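Local structure of phosphopantothenoylcysteine decarboxylase (Cryptococcus neoformans, 6EOA) at residues A[34-40]-A[130-136]; A[106-111]-A[153-157]; A[169-173]-A[198-203]. The protein binds flavin mononucleotide and probably catalyses the decarboxylation of phosphopantothenoylcysteine, a step in coenzyme A biosynthesis. All coordinates share one frame; numbering follows the deposited sequence.

Contact 1: residues A[34-40]-A[130-136]; sequences IFRVVLI and WADLVVI
Arg-36 lies across one face of the Trp-130 indole at the point where strands 35-41 and 133-139 begin to pair. Its CB sits 3.5 Å from the centroid of the six-membered ring of Trp-130, only 7° off the normal, a CH-pi contact. CG comes next, 3.7 Å from Trp-130 CZ2, and CD moves on toward the five-membered ring while also approaching Trp-130 O. Extended from CG to NE (chi2 167°), the chain carries the guanidinium past the rim of the indole, with its plane 85° from that of the ring and its edge turned to NE1. Beyond this, NH2 forms a salt bridge with Asp-32, and Ile-34 CG2 covers one guanidinium face.

The backbone of Arg-36 is gripped as well. Asp-132 OD2 accepts a hydrogen bond from Arg-36 N at 2.9 Å, on its anti side but tilted out of the carboxylate plane, and Arg-36 O receives Asp-132 N at 2.7 Å and, weakly, Leu-133 N. From there regular parallel pairing takes over: Val-38 N binds Leu-133 O, Val-135 N binds Val-38 O, and Ile-40 N reaches Val-135 O at 2.7 Å. These are the two central strands of the parallel Rossmann-like sheet. Val-37 CG1 meets Val-135 CG2 at 3.8 Å on the face packed by helix 222-237, where Ile-229 touches both valines, and the Phe-35 ring brings CZ to Leu-133 CB. On the other, Ile-40 CD1 touches Val-134 CG1 at 3.7 Å, and helix 155-162 covers Val-38 and Ile-40.

The chemistry thus changes along the pair: a polar and aromatic clasp at the partly exposed start, where Asp-132 serves as an extra backbone acceptor, gives way to a buried aliphatic centre whose facing amides and carbonyls satisfy one another.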
loop_
_atom_site.group_PDB
_atom_site.type_symbol
_atom_site.label_atom_id
_atom_site.label_comp_id
_atom_site.label_asym_id
_atom_site.label_seq_id
_atom_site.Cartn_x
_atom_site.Cartn_y
_atom_site.Cartn_z
ATOM N N ILE A 34 -35.949 9.014 -0.438
ATOM C CA ILE A 34 -34.888 8.512 -1.303
ATOM C C ILE A 34 -33.841 7.736 -0.512
ATOM O O ILE A 34 -33.363 8.197 0.525
ATOM C CB ILE A 34 -34.208 9.660 -2.074
ATOM C CG1 ILE A 34 -35.246 10.420 -2.903
ATOM C CG2 ILE A 34 -33.095 9.125 -2.967
ATOM C CD1 ILE A 34 -34.873 11.856 -3.194
ATOM N N PHE A 35 -33.506 6.547 -1.005
ATOM C CA PHE A 35 -32.469 5.719 -0.404
ATOM C C PHE A 35 -31.194 5.849 -1.219
ATOM O O PHE A 35 -31.215 5.690 -2.440
ATOM C CB PHE A 35 -32.916 4.258 -0.331
ATOM C CG PHE A 35 -31.978 3.369 0.433
ATOM C CD1 PHE A 35 -31.203 2.424 -0.221
ATOM C CD2 PHE A 35 -31.874 3.474 1.811
ATOM C CE1 PHE A 35 -30.345 1.600 0.487
ATOM C CE2 PHE A 35 -31.016 2.655 2.521
ATOM C CZ PHE A 35 -30.251 1.718 1.858
ATOM N N ARG A 36 -30.086 6.138 -0.546
ATOM C CA ARG A 36 -28.846 6.464 -1.238
ATOM C C ARG A 36 -27.770 5.403 -1.022
ATOM O O ARG A 36 -27.359 5.131 0.108
ATOM C CB ARG A 36 -28.346 7.836 -0.786
ATOM C CG ARG A 36 -29.308 8.957 -1.157
ATOM C CD ARG A 36 -28.993 10.260 -0.451
ATOM N NE ARG A 36 -29.711 11.374 -1.064
ATOM C CZ ARG A 36 -30.897 11.825 -0.662
ATOM N NH1 ARG A 36 -31.517 11.265 0.370
ATOM N NH2 ARG A 36 -31.463 12.846 -1.295
ATOM N N VAL A 37 -27.328 4.807 -2.124
ATOM C CA VAL A 37 -26.345 3.735 -2.085
ATOM C C VAL A 37 -25.054 4.167 -2.754
ATOM O O VAL A 37 -25.067 4.665 -3.877
ATOM C CB VAL A 37 -26.862 2.457 -2.786
ATOM C CG1 VAL A 37 -25.878 1.318 -2.603
ATOM C CG2 VAL A 37 -28.219 2.063 -2.251
ATOM N N VAL A 38 -23.941 3.984 -2.054
ATOM C CA VAL A 38 -22.634 4.123 -2.674
ATOM C C VAL A 38 -22.109 2.741 -3.037
ATOM O O VAL A 38 -21.953 1.877 -2.174
ATOM C CB VAL A 38 -21.627 4.841 -1.755
ATOM C CG1 VAL A 38 -20.209 4.666 -2.281
ATOM C CG2 VAL A 38 -21.975 6.312 -1.636
ATOM N N LEU A 39 -21.856 2.527 -4.322
ATOM C CA LEU A 39 -21.277 1.269 -4.773
ATOM C C LEU A 39 -19.762 1.401 -4.918
ATOM O O LEU A 39 -19.276 2.232 -5.682
ATOM C CB LEU A 39 -21.896 0.834 -6.100
ATOM C CG LEU A 39 -21.266 -0.400 -6.756
ATOM C CD1 LEU A 39 -21.592 -1.678 -5.978
ATOM C CD2 LEU A 39 -21.700 -0.519 -8.212
ATOM N N ILE A 40 -19.018 0.597 -4.165
ATOM C CA ILE A 40 -17.571 0.555 -4.321
ATOM C C ILE A 40 -17.193 -0.663 -5.146
ATOM O O ILE A 40 -17.526 -1.794 -4.787
ATOM C CB ILE A 40 -16.830 0.510 -2.970
ATOM C CG1 ILE A 40 -17.161 1.743 -2.131
ATOM C CG2 ILE A 40 -15.325 0.449 -3.195
ATOM C CD1 ILE A 40 -16.461 1.759 -0.780
ATOM N N TRP A 130 -23.598 11.556 2.361
ATOM C CA TRP A 130 -24.617 11.202 1.382
ATOM C C TRP A 130 -25.155 9.782 1.563
ATOM O O TRP A 130 -26.369 9.562 1.567
ATOM C CB TRP A 130 -24.033 11.365 -0.029
ATOM C CG TRP A 130 -25.012 11.204 -1.154
ATOM C CD1 TRP A 130 -25.819 12.169 -1.680
ATOM C CD2 TRP A 130 -25.266 10.012 -1.912
ATOM N NE1 TRP A 130 -26.570 11.651 -2.708
ATOM C CE2 TRP A 130 -26.249 10.328 -2.870
ATOM C CE3 TRP A 130 -24.764 8.708 -1.866
ATOM C CZ2 TRP A 130 -26.740 9.389 -3.776
ATOM C CZ3 TRP A 130 -25.253 7.775 -2.766
ATOM C CH2 TRP A 130 -26.228 8.121 -3.709
ATOM N N ALA A 131 -24.240 8.828 1.715
ATOM C CA ALA A 131 -24.572 7.402 1.704
ATOM C C ALA A 131 -25.482 6.951 2.849
ATOM O O ALA A 131 -25.255 7.284 4.014
ATOM C CB ALA A 131 -23.293 6.581 1.722
ATOM N N ASP A 132 -26.512 6.186 2.499
ATOM C CA ASP A 132 -27.333 5.485 3.481
ATOM C C ASP A 132 -26.833 4.055 3.611
ATOM O O ASP A 132 -27.072 3.381 4.611
ATOM C CB ASP A 132 -28.810 5.494 3.074
ATOM C CG ASP A 132 -29.401 6.885 3.066
ATOM O OD1 ASP A 132 -29.033 7.692 3.946
ATOM O OD2 ASP A 132 -30.232 7.174 2.179
ATOM N N LEU A 133 -26.134 3.604 2.575
ATOM C CA LEU A 133 -25.595 2.254 2.523
ATOM C C LEU A 133 -24.345 2.240 1.654
ATOM O O LEU A 133 -24.281 2.927 0.634
ATOM C CB LEU A 133 -26.641 1.274 1.979
ATOM C CG LEU A 133 -26.205 -0.170 1.707
ATOM C CD1 LEU A 133 -25.791 -0.875 2.993
ATOM C CD2 LEU A 133 -27.309 -0.947 0.995
ATOM N N VAL A 134 -23.344 1.475 2.070
ATOM C CA VAL A 134 -22.150 1.282 1.258
ATOM C C VAL A 134 -22.033 -0.184 0.868
ATOM O O VAL A 134 -22.026 -1.063 1.729
ATOM C CB VAL A 134 -20.873 1.730 1.993
ATOM C CG1 VAL A 134 -19.643 1.424 1.151
ATOM C CG2 VAL A 134 -20.941 3.214 2.315
ATOM N N VAL A 135 -21.958 -0.443 -0.433
ATOM C CA VAL A 135 -21.839 -1.808 -0.936
ATOM C C VAL A 135 -20.529 -1.991 -1.699
ATOM O O VAL A 135 -20.274 -1.309 -2.691
ATOM C CB VAL A 135 -23.024 -2.180 -1.849
ATOM C CG1 VAL A 135 -22.968 -3.652 -2.227
ATOM C CG2 VAL A 135 -24.350 -1.862 -1.157
ATOM N N ILE A 136 -19.699 -2.913 -1.227
ATOM C CA ILE A 136 -18.447 -3.219 -1.899
ATOM C C ILE A 136 -18.623 -4.451 -2.778
ATOM O O ILE A 136 -18.570 -5.581 -2.297
ATOM C CB ILE A 136 -17.313 -3.456 -0.898
ATOM C CG1 ILE A 136 -17.315 -2.366 0.175
ATOM C CG2 ILE A 136 -15.984 -3.491 -1.620
ATOM C CD1 ILE A 136 -16.291 -2.593 1.263
#

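Contact 2: residues A[106-111]-A[153-157]; sequences WTDEDE and DSLAT. With FMN (flavin mononucleotide), chain B.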
loop_
_atom_site.group_PDB
_atom_site.type_symbol
_atom_site.label_atom_id
_atom_site.label_comp_id
_atom_site.label_asym_id
_atom_site.label_seq_id
_atom_site.Cartn_x
_atom_site.Cartn_y
_atom_site.Cartn_z
ATOM N N TRP A 106 -16.807 7.889 -9.602
ATOM C CA TRP A 106 -15.738 8.630 -8.934
ATOM C C TRP A 106 -14.456 7.803 -8.842
ATOM O O TRP A 106 -14.501 6.606 -8.539
ATOM C CB TRP A 106 -16.167 9.058 -7.525
ATOM C CG TRP A 106 -17.395 9.930 -7.462
ATOM C CD1 TRP A 106 -18.672 9.529 -7.178
ATOM C CD2 TRP A 106 -17.458 11.349 -7.665
ATOM N NE1 TRP A 106 -19.524 10.606 -7.198
ATOM C CE2 TRP A 106 -18.806 11.734 -7.495
ATOM C CE3 TRP A 106 -16.509 12.328 -7.976
ATOM C CZ2 TRP A 106 -19.225 13.058 -7.627
ATOM C CZ3 TRP A 106 -16.927 13.642 -8.106
ATOM C CH2 TRP A 106 -18.273 13.994 -7.934
ATOM N N THR A 107 -13.320 8.451 -9.089
ATOM C CA THR A 107 -12.010 7.819 -8.955
ATOM C C THR A 107 -11.118 8.615 -7.994
ATOM O O THR A 107 -11.495 9.705 -7.554
ATOM C CB THR A 107 -11.301 7.695 -10.319
ATOM O OG1 THR A 107 -11.050 9.002 -10.849
ATOM C CG2 THR A 107 -12.168 6.912 -11.309
ATOM N N ASP A 108 -9.944 8.068 -7.671
ATOM C CA ASP A 108 -8.994 8.734 -6.775
ATOM C C ASP A 108 -8.620 10.126 -7.283
ATOM O O ASP A 108 -8.472 11.061 -6.498
ATOM C CB ASP A 108 -7.718 7.895 -6.606
ATOM C CG ASP A 108 -7.968 6.586 -5.888
ATOM O OD1 ASP A 108 -8.911 6.517 -5.075
ATOM O OD2 ASP A 108 -7.216 5.621 -6.133
ATOM N N GLU A 109 -8.477 10.246 -8.602
ATOM C CA GLU A 109 -8.093 11.501 -9.245
ATOM C C GLU A 109 -9.035 12.652 -8.889
ATOM O O GLU A 109 -8.586 13.778 -8.657
ATOM C CB GLU A 109 -8.046 11.327 -10.769
ATOM C CG GLU A 109 -6.799 10.617 -11.305
ATOM C CD GLU A 109 -6.690 9.173 -10.842
ATOM O OE1 GLU A 109 -5.653 8.821 -10.238
ATOM O OE2 GLU A 109 -7.639 8.393 -11.076
ATOM N N ASP A 110 -10.335 12.369 -8.848
ATOM C CA ASP A 110 -11.337 13.401 -8.574
ATOM C C ASP A 110 -11.151 14.032 -7.200
ATOM O O ASP A 110 -11.469 15.203 -6.996
ATOM C CB ASP A 110 -12.752 12.824 -8.674
ATOM C CG ASP A 110 -13.053 12.247 -10.039
ATOM O OD1 ASP A 110 -12.732 12.902 -11.051
ATOM O OD2 ASP A 110 -13.600 11.127 -10.097
ATOM N N GLU A 111 -10.636 13.251 -6.259
ATOM C CA GLU A 111 -10.530 13.704 -4.881
ATOM C C GLU A 111 -9.455 14.770 -4.711
ATOM O O GLU A 111 -9.538 15.606 -3.813
ATOM C CB GLU A 111 -10.250 12.524 -3.957
ATOM C CG GLU A 111 -10.659 12.770 -2.520
ATOM C CD GLU A 111 -10.460 11.555 -1.643
ATOM O OE1 GLU A 111 -9.752 10.619 -2.071
ATOM O OE2 GLU A 111 -11.014 11.536 -0.526
ATOM N N ASP A 153 -5.304 4.880 1.539
ATOM C CA ASP A 153 -4.628 5.758 0.585
ATOM C C ASP A 153 -5.331 5.801 -0.771
ATOM O O ASP A 153 -4.693 5.962 -1.811
ATOM C CB ASP A 153 -3.158 5.341 0.406
ATOM C CG ASP A 153 -2.995 3.867 0.054
ATOM O OD1 ASP A 153 -4.006 3.193 -0.239
ATOM O OD2 ASP A 153 -1.840 3.385 0.064
ATOM N N SER A 154 -6.651 5.663 -0.754
ATOM C CA SER A 154 -7.451 5.813 -1.966
ATOM C C SER A 154 -8.817 6.367 -1.595
ATOM O O SER A 154 -9.166 6.414 -0.417
ATOM C CB SER A 154 -7.592 4.475 -2.695
ATOM O OG SER A 154 -8.360 3.564 -1.929
ATOM N N LEU A 155 -9.587 6.791 -2.593
ATOM C CA LEU A 155 -10.924 7.317 -2.340
ATOM C C LEU A 155 -11.791 6.278 -1.639
ATOM O O LEU A 155 -12.464 6.579 -0.650
ATOM C CB LEU A 155 -11.587 7.758 -3.646
ATOM C CG LEU A 155 -13.061 8.156 -3.531
ATOM C CD1 LEU A 155 -13.240 9.302 -2.540
ATOM C CD2 LEU A 155 -13.623 8.528 -4.897
ATOM N N ALA A 156 -11.753 5.052 -2.147
ATOM C CA ALA A 156 -12.591 3.974 -1.635
ATOM C C ALA A 156 -12.323 3.684 -0.161
ATOM O O ALA A 156 -13.251 3.532 0.634
ATOM C CB ALA A 156 -12.381 2.716 -2.462
ATOM N N THR A 157 -11.047 3.610 0.203
ATOM C CA THR A 157 -10.674 3.228 1.559
ATOM C C THR A 157 -10.757 4.405 2.530
ATOM O O THR A 157 -10.993 4.211 3.724
ATOM C CB THR A 157 -9.262 2.640 1.591
ATOM O OG1 THR A 157 -8.369 3.526 0.912
ATOM C CG2 THR A 157 -9.234 1.283 0.891
HETATM N N1 FMN B . -6.581 11.843 6.174
HETATM C C2 FMN B . -6.351 12.010 7.526
HETATM O O2 FMN B . -6.015 11.043 8.212
HETATM N N3 FMN B . -6.508 13.259 8.104
HETATM C C4 FMN B . -6.891 14.343 7.337
HETATM O O4 FMN B . -7.024 15.449 7.860
HETATM C C4A FMN B . -7.121 14.177 5.971
HETATM N N5 FMN B . -7.504 15.250 5.188
HETATM C C5A FMN B . -7.725 15.076 3.834
HETATM C C6 FMN B . -8.106 16.156 3.041
HETATM C C7 FMN B . -8.329 15.982 1.678
HETATM C C7M FMN B . -8.743 17.149 0.827
HETATM C C8 FMN B . -8.167 14.722 1.109
HETATM C C8M FMN B . -8.404 14.508 -0.358
HETATM C C9 FMN B . -7.787 13.645 1.899
HETATM C C9A FMN B . -7.566 13.818 3.260
HETATM N N10 FMN B . -7.182 12.744 4.045
HETATM C C10 FMN B . -6.963 12.918 5.396
HETATM C "C1'" FMN B . -7.011 11.386 3.432
HETATM C "C2'" FMN B . -5.543 11.148 3.094
HETATM O "O2'" FMN B . -4.979 12.282 2.463
HETATM C "C3'" FMN B . -5.400 9.932 2.191
HETATM O "O3'" FMN B . -5.747 8.791 2.942
HETATM C "C4'" FMN B . -3.970 9.810 1.675
HETATM O "O4'" FMN B . -3.909 8.881 0.615
HETATM C "C5'" FMN B . -3.044 9.373 2.802
HETATM O "O5'" FMN B . -1.705 9.495 2.384
HETATM P P FMN B . -0.522 9.584 3.480
HETATM O O1P FMN B . -0.299 8.207 4.063
HETATM O O2P FMN B . -0.865 10.544 4.597
HETATM O O3P FMN B . 0.723 10.061 2.781
#
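The start of helix 155-162, beside an FMN site shared between subunits, is held by Asp-108 of the short, weakly bonded helix at about 108-111. Asp-108 OD1 takes the first amide of the helix, Leu-155 N, at 2.6 Å in a nearly straight bond (170°). The amide comes from above the carboxylate plane, 35° out of it. The same carboxylate rests against Ser-154, with OD1 3.4 Å from Ser-154 CB. A negative group in this place would probably be favoured by the partial positive charge of the helix start.

Leu-155 packs against the same segment through both its methyls. Its CG is anti to the backbone N, which spreads them over the opposing residues: CD2 meets Trp-106 CB at 3.7 Å and also Thr-107 O, whereas CD1 packs on Glu-111 CD. Leu-123 and His-124 of helix 123-130 and Val-68 of strand 63-69 also touch this leucine.

Ser-154 is the N-cap residue of helix 155-162, and its OG shares a hydrogen bond of 2.8 Å with Thr-157 OG1 in the first turn. In the opposing turn Asp-110 OD2 reaches back to accept Thr-107 N at 2.9 Å. Trp-106, which enters this turn from the edge strand, has its NE1 bonded to Gln-66.

Both segments touch the flavin, which is hydrogen-bonded to Cys-152 O of this chain and to Gly-43, Thr-70, Ser-140, Ala-141 and Ala-174 of the second subunit, in keeping with the homo-oligomeric flavin-containing decarboxylases. With CG turned away from its own amide nitrogen (chi1 -157°), Glu-111 brings CG to 3.6 Å from C8M of FMN. Asp-153 CA lies 3.2 Å from the ribityl O4', while its carboxylate forms a salt bridge with Lys-146 of the second subunit.

Contact 3: residues A[169-173]-A[198-203]; sequences VIVCP and YLVSGP
Val-169 and Tyr-198 open this parallel pairing of strand 169-173 with the last strand of the sheet, and the backbone bonds follow at once. Leu-199 N gives its hydrogen to Val-169 O at 2.7 Å, and Leu-199 O in turn accepts Val-171 N at 2.7 Å, almost straight at 173°. Leu-199 therefore uses both its amide and its carbonyl on one neighbour. The third bond, Ser-201 N to Val-171 O, is weak, bent to 128°, as the chain turns out of the strand. Ser-201 is the centre of an inverse gamma turn, in which Gly-202 N makes a weak bond back to Val-200 O. The Ser-201 hydroxyl is satisfied outside the pair, by Thr-220 OG1, and its CB lies 3.9 Å from Cys-172 SG.

Apolar contacts flank these bonds. With CG turned away from the carbonyl carbon (chi1 -66°), the Tyr-198 side chain runs side by side with that of Val-169, whose CG1 sits over one face of the ring, toward its rim, in a CH-pi contact 3.8 Å from the centroid. Val-171 CG2 comes to Tyr-198 CD2 obliquely, at 3.7 Å. At the far end Pro-173, which has no amide hydrogen to offer, packs its CD on Val-200 CG1 at 3.9 Å.

Amides and carbonyls of Ile-170 and Cys-172 serve the other side, where strand 133-139 pairs with strand 169-173. Helix 183-195 makes the crossover between the two strands of the contact and packs on Pro-173, Tyr-198 and Val-200, while helix 222-237 packs on Ile-170 and Cys-172 and also touches Leu-199 and Ser-201.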
loop_
_atom_site.group_PDB
_atom_site.type_symbol
_atom_site.label_atom_id
_atom_site.label_comp_id
_atom_site.label_asym_id
_atom_site.label_seq_id
_atom_site.Cartn_x
_atom_site.Cartn_y
_atom_site.Cartn_z
ATOM N N VAL A 169 -22.502 -1.464 5.941
ATOM C CA VAL A 169 -21.607 -1.817 4.848
ATOM C C VAL A 169 -21.796 -3.268 4.439
ATOM O O VAL A 169 -21.779 -4.163 5.283
ATOM C CB VAL A 169 -20.125 -1.600 5.225
ATOM C CG1 VAL A 169 -19.212 -2.094 4.108
ATOM C CG2 VAL A 169 -19.860 -0.139 5.528
ATOM N N ILE A 170 -21.979 -3.495 3.143
ATOM C CA ILE A 170 -22.063 -4.848 2.614
ATOM C C ILE A 170 -20.843 -5.159 1.759
ATOM O O ILE A 170 -20.580 -4.483 0.768
ATOM C CB ILE A 170 -23.329 -5.056 1.775
ATOM C CG1 ILE A 170 -24.577 -4.785 2.621
ATOM C CG2 ILE A 170 -23.357 -6.465 1.212
ATOM C CD1 ILE A 170 -25.865 -4.830 1.832
ATOM N N VAL A 171 -20.103 -6.190 2.151
ATOM C CA VAL A 171 -18.909 -6.596 1.425
ATOM C C VAL A 171 -19.149 -7.891 0.652
ATOM O O VAL A 171 -19.570 -8.894 1.220
ATOM C CB VAL A 171 -17.720 -6.785 2.376
ATOM C CG1 VAL A 171 -16.447 -7.001 1.584
ATOM C CG2 VAL A 171 -17.581 -5.575 3.275
ATOM N N CYS A 172 -18.884 -7.859 -0.648
ATOM C CA CYS A 172 -19.061 -9.032 -1.490
ATOM C C CYS A 172 -17.728 -9.490 -2.052
ATOM O O CYS A 172 -17.326 -9.060 -3.131
ATOM C CB CYS A 172 -20.039 -8.738 -2.625
ATOM S SG CYS A 172 -21.551 -7.895 -2.089
ATOM N N PRO A 173 -17.033 -10.368 -1.312
ATOM C CA PRO A 173 -15.732 -10.869 -1.764
ATOM C C PRO A 173 -15.854 -11.559 -3.117
ATOM O O PRO A 173 -16.841 -12.248 -3.377
ATOM C CB PRO A 173 -15.330 -11.861 -0.666
ATOM C CG PRO A 173 -16.125 -11.443 0.536
ATOM C CD PRO A 173 -17.425 -10.938 -0.012
ATOM N N TYR A 198 -19.144 -4.930 9.448
ATOM C CA TYR A 198 -19.530 -5.034 8.043
ATOM C C TYR A 198 -20.292 -6.337 7.801
ATOM O O TYR A 198 -20.008 -7.358 8.427
ATOM C CB TYR A 198 -18.312 -4.977 7.113
ATOM C CG TYR A 198 -17.547 -3.665 7.079
ATOM C CD1 TYR A 198 -17.846 -2.628 7.956
ATOM C CD2 TYR A 198 -16.526 -3.467 6.153
ATOM C CE1 TYR A 198 -17.142 -1.435 7.919
ATOM C CE2 TYR A 198 -15.818 -2.278 6.107
ATOM C CZ TYR A 198 -16.130 -1.265 6.992
ATOM O OH TYR A 198 -15.435 -0.079 6.951
ATOM N N LEU A 199 -21.255 -6.297 6.887
ATOM C CA LEU A 199 -21.980 -7.498 6.492
ATOM C C LEU A 199 -21.315 -8.139 5.284
ATOM O O LEU A 199 -20.994 -7.458 4.309
ATOM C CB LEU A 199 -23.438 -7.170 6.177
ATOM C CG LEU A 199 -24.313 -6.773 7.359
ATOM C CD1 LEU A 199 -25.720 -6.488 6.874
ATOM C CD2 LEU A 199 -24.319 -7.863 8.420
ATOM N N VAL A 200 -21.106 -9.448 5.348
ATOM C CA VAL A 200 -20.436 -10.145 4.261
ATOM C C VAL A 200 -21.404 -11.004 3.471
ATOM O O VAL A 200 -21.876 -12.031 3.955
ATOM C CB VAL A 200 -19.289 -11.044 4.772
ATOM C CG1 VAL A 200 -18.586 -11.726 3.602
ATOM C CG2 VAL A 200 -18.305 -10.233 5.588
ATOM N N SER A 201 -21.712 -10.571 2.254
ATOM C CA SER A 201 -22.387 -11.447 1.308
ATOM C C SER A 201 -21.327 -12.358 0.712
ATOM O O SER A 201 -20.858 -12.134 -0.407
ATOM C CB SER A 201 -23.108 -10.650 0.222
ATOM O OG SER A 201 -23.791 -11.510 -0.668
ATOM N N GLY A 202 -20.934 -13.366 1.493
ATOM C CA GLY A 202 -19.840 -14.258 1.149
ATOM C C GLY A 202 -19.993 -14.818 -0.245
ATOM O O GLY A 202 -21.114 -14.913 -0.753
ATOM N N PRO A 203 -18.870 -15.186 -0.875
ATOM C CA PRO A 203 -18.890 -15.626 -2.273
ATOM C C PRO A 203 -19.678 -16.915 -2.454
ATOM O O PRO A 203 -19.949 -17.612 -1.473
ATOM C CB PRO A 203 -17.409 -15.844 -2.588
ATOM C CG PRO A 203 -16.805 -16.190 -1.273
ATOM C CD PRO A 203 -17.543 -15.360 -0.261
#

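How the contacts relate
Contacts 1 and 3 belong to one sheet and are joined through strands 133-139 and 169-173: Ile-136 N probably bonds Ile-170 O at 2.7 Å, and Ile-136 CD1 packs on Val-171 CG2. Their centres are 14 Å apart. Contact 2 stands at the N-terminal start of helix 155-162, which lies over the sheet, and meets contact 1 where Ala-156 CB touches Ile-40 CG2 at 3.8 Å. Contacts 2 and 3 do not touch, their nearest atoms being about 7 Å apart. The side chains of Ile-40 and Pro-173 each lie about 8 Å from a bound FMN, near pocket residues Thr-70 and Ala-174, whereas contact 2 touches a different flavin, bound largely by the second subunit.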